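Extracellular solute-binding protein, family 5 (Chelativorans sp., PDB 6WM6) binds EDTA and other aminopolycarboxylates in the periplasm, probably delivering them to an ABC transporter for uptake into the cell. Local coordinates at residues P110-Y115 with V171-F176. Sequence-based numbering, arbitrary orientation.
Sequences PQTVVY and VVTATF
Segments 110-115 and 171-176 lie on the two central strands of a four-stranded antiparallel sheet, flanked by strands 100-108 and 160-165, in a peripheral part of this family 5 solute-binding protein. Five backbone hydrogen bonds join them: Val113 and Ala174 bond each other in both directions, as do Tyr115 and Val172, and Phe176 N reaches Gln111 O at 2.9 Å, with an angle of 168° at the hydrogen. Between these rungs lie the non-hydrogen-bonded pairs Thr112-Thr175 and Val114-Thr173, where CA-H...O contacts such as Thr112 CA to Ala174 O (3.2 Å) fill in.

The two faces differ sharply. On the buried one, the Gln111 side chain runs out extended, CG anti to the backbone N (chi1 177°), and lays its amide over the Phe176 ring: NE2 sits 3.6 Å above the ring plane, over its centre, with amide and ring planes 41° apart. Phe180 N holds the other end of this amide by bonding OE1. Val113 CG2 comes up obliquely to Phe176 CE1 at 3.8 Å, while Val113 CG1 lies over a face of the Tyr115 ring, offset toward the rim; Trp183 packs on both Val113 and Phe176. With an alanine at Phe176, the Gln111 amide would probably lose the ring beneath it, and Val113 CG2 its contact with CE1.

The other face is partly exposed and more polar. Thr112 OG1 donates to the carbonyl oxygen of Pro110, two residues back in the chain, and one water bridges the hydroxyls of Thr112 and Thr175, 2.8 Å from Thr112 OG1 and 2.7 Å from Thr175 OG1. Farther along, Val114 CG1 meets Val171 CG1. The chemistry thus implies a two-sided sheet, with mainly aromatic and aliphatic packing inside and a partly exposed face where Thr112 and Thr175 share a water, with the apolar Val114 farther along.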
loop_
_atom_site.group_PDB
_atom_site.type_symbol
_atom_site.label_atom_id
_atom_site.label_comp_id
_atom_site.label_asym_id
_atom_site.label_seq_id
_atom_site.Cartn_x
_atom_site.Cartn_y
_atom_site.Cartn_z
ATOM N N PRO A 110 18.429 21.566 15.823
ATOM C CA PRO A 110 17.531 20.424 15.609
ATOM C C PRO A 110 17.209 20.191 14.139
ATOM O O PRO A 110 17.470 21.066 13.296
ATOM C CB PRO A 110 16.251 20.856 16.329
ATOM C CG PRO A 110 16.238 22.335 16.151
ATOM C CD PRO A 110 17.686 22.767 16.249
ATOM N N GLN A 111 16.650 19.027 13.833
ATOM C CA GLN A 111 16.280 18.738 12.458
ATOM C C GLN A 111 15.288 19.782 11.944
ATOM O O GLN A 111 14.252 20.048 12.567
ATOM C CB GLN A 111 15.680 17.336 12.330
ATOM C CG GLN A 111 15.212 16.988 10.944
ATOM C CD GLN A 111 14.868 15.525 10.765
ATOM O OE1 GLN A 111 15.525 14.645 11.332
ATOM N NE2 GLN A 111 13.854 15.251 9.974
ATOM N N THR A 112 15.613 20.382 10.804
ATOM C CA THR A 112 14.850 21.479 10.231
ATOM C C THR A 112 14.730 21.232 8.741
ATOM O O THR A 112 15.730 20.914 8.083
ATOM C CB THR A 112 15.572 22.817 10.474
ATOM O OG1 THR A 112 15.807 23.024 11.875
ATOM C CG2 THR A 112 14.720 23.957 9.956
ATOM N N VAL A 113 13.517 21.357 8.223
ATOM C CA VAL A 113 13.235 21.233 6.799
ATOM C C VAL A 113 12.585 22.528 6.337
ATOM O O VAL A 113 11.661 23.030 6.991
ATOM C CB VAL A 113 12.321 20.034 6.494
ATOM C CG1 VAL A 113 11.910 20.034 5.010
ATOM C CG2 VAL A 113 12.993 18.730 6.867
ATOM N N VAL A 114 13.063 23.071 5.218
ATOM C CA VAL A 114 12.505 24.283 4.617
ATOM C C VAL A 114 11.923 23.930 3.262
ATOM O O VAL A 114 12.609 23.321 2.419
ATOM C CB VAL A 114 13.558 25.402 4.479
ATOM C CG1 VAL A 114 12.965 26.598 3.738
ATOM C CG2 VAL A 114 14.043 25.815 5.846
ATOM N N TYR A 115 10.663 24.300 3.056
ATOM C CA TYR A 115 9.969 24.152 1.785
ATOM C C TYR A 115 9.823 25.538 1.172
ATOM O O TYR A 115 9.374 26.476 1.843
ATOM C CB TYR A 115 8.573 23.546 1.961
ATOM C CG TYR A 115 8.514 22.191 2.629
ATOM C CD1 TYR A 115 8.430 22.087 4.006
ATOM C CD2 TYR A 115 8.541 21.007 1.888
ATOM C CE1 TYR A 115 8.367 20.854 4.631
ATOM C CE2 TYR A 115 8.496 19.774 2.502
ATOM C CZ TYR A 115 8.410 19.698 3.871
ATOM O OH TYR A 115 8.375 18.475 4.517
ATOM N N VAL A 171 7.496 30.328 2.038
ATOM C CA VAL A 171 8.625 29.665 2.678
ATOM C C VAL A 171 8.140 29.079 3.996
ATOM O O VAL A 171 7.720 29.821 4.897
ATOM C CB VAL A 171 9.810 30.609 2.899
ATOM C CG1 VAL A 171 11.000 29.839 3.463
ATOM C CG2 VAL A 171 10.207 31.298 1.609
ATOM N N VAL A 172 8.193 27.756 4.117
ATOM C CA VAL A 172 7.647 27.014 5.250
ATOM C C VAL A 172 8.799 26.305 5.940
ATOM O O VAL A 172 9.548 25.566 5.297
ATOM C CB VAL A 172 6.592 25.993 4.782
ATOM C CG1 VAL A 172 6.030 25.224 5.967
ATOM C CG2 VAL A 172 5.498 26.682 4.009
ATOM N N THR A 173 8.935 26.513 7.246
ATOM C CA THR A 173 10.016 25.928 8.036
ATOM C C THR A 173 9.442 24.982 9.081
ATOM O O THR A 173 8.670 25.407 9.953
ATOM C CB THR A 173 10.848 27.027 8.701
ATOM O OG1 THR A 173 11.396 27.899 7.699
ATOM C CG2 THR A 173 12.001 26.443 9.512
ATOM N N ALA A 174 9.818 23.704 8.980
ATOM C CA ALA A 174 9.420 22.662 9.922
ATOM C C ALA A 174 10.587 22.352 10.848
ATOM O O ALA A 174 11.673 21.991 10.377
ATOM C CB ALA A 174 9.026 21.388 9.178
ATOM N N THR A 175 10.366 22.483 12.145
ATOM C CA THR A 175 11.369 22.135 13.148
ATOM C C THR A 175 10.901 20.895 13.909
ATOM O O THR A 175 9.775 20.873 14.417
ATOM C CB THR A 175 11.607 23.296 14.117
ATOM O OG1 THR A 175 11.985 24.470 13.384
ATOM C CG2 THR A 175 12.736 22.944 15.096
ATOM N N PHE A 176 11.755 19.875 13.966
ATOM C CA PHE A 176 11.429 18.585 14.551
ATOM C C PHE A 176 11.905 18.495 15.995
ATOM O O PHE A 176 12.956 19.027 16.358
ATOM C CB PHE A 176 12.095 17.461 13.733
ATOM C CG PHE A 176 11.500 17.251 12.357
ATOM C CD1 PHE A 176 11.698 18.177 11.346
ATOM C CD2 PHE A 176 10.764 16.112 12.088
ATOM C CE1 PHE A 176 11.159 17.962 10.073
ATOM C CE2 PHE A 176 10.237 15.893 10.820
ATOM C CZ PHE A 176 10.417 16.811 9.831
HETATM O O HOH W 1 15.614 17.096 15.982
HETATM O O HOH W 2 14.561 25.087 13.278
#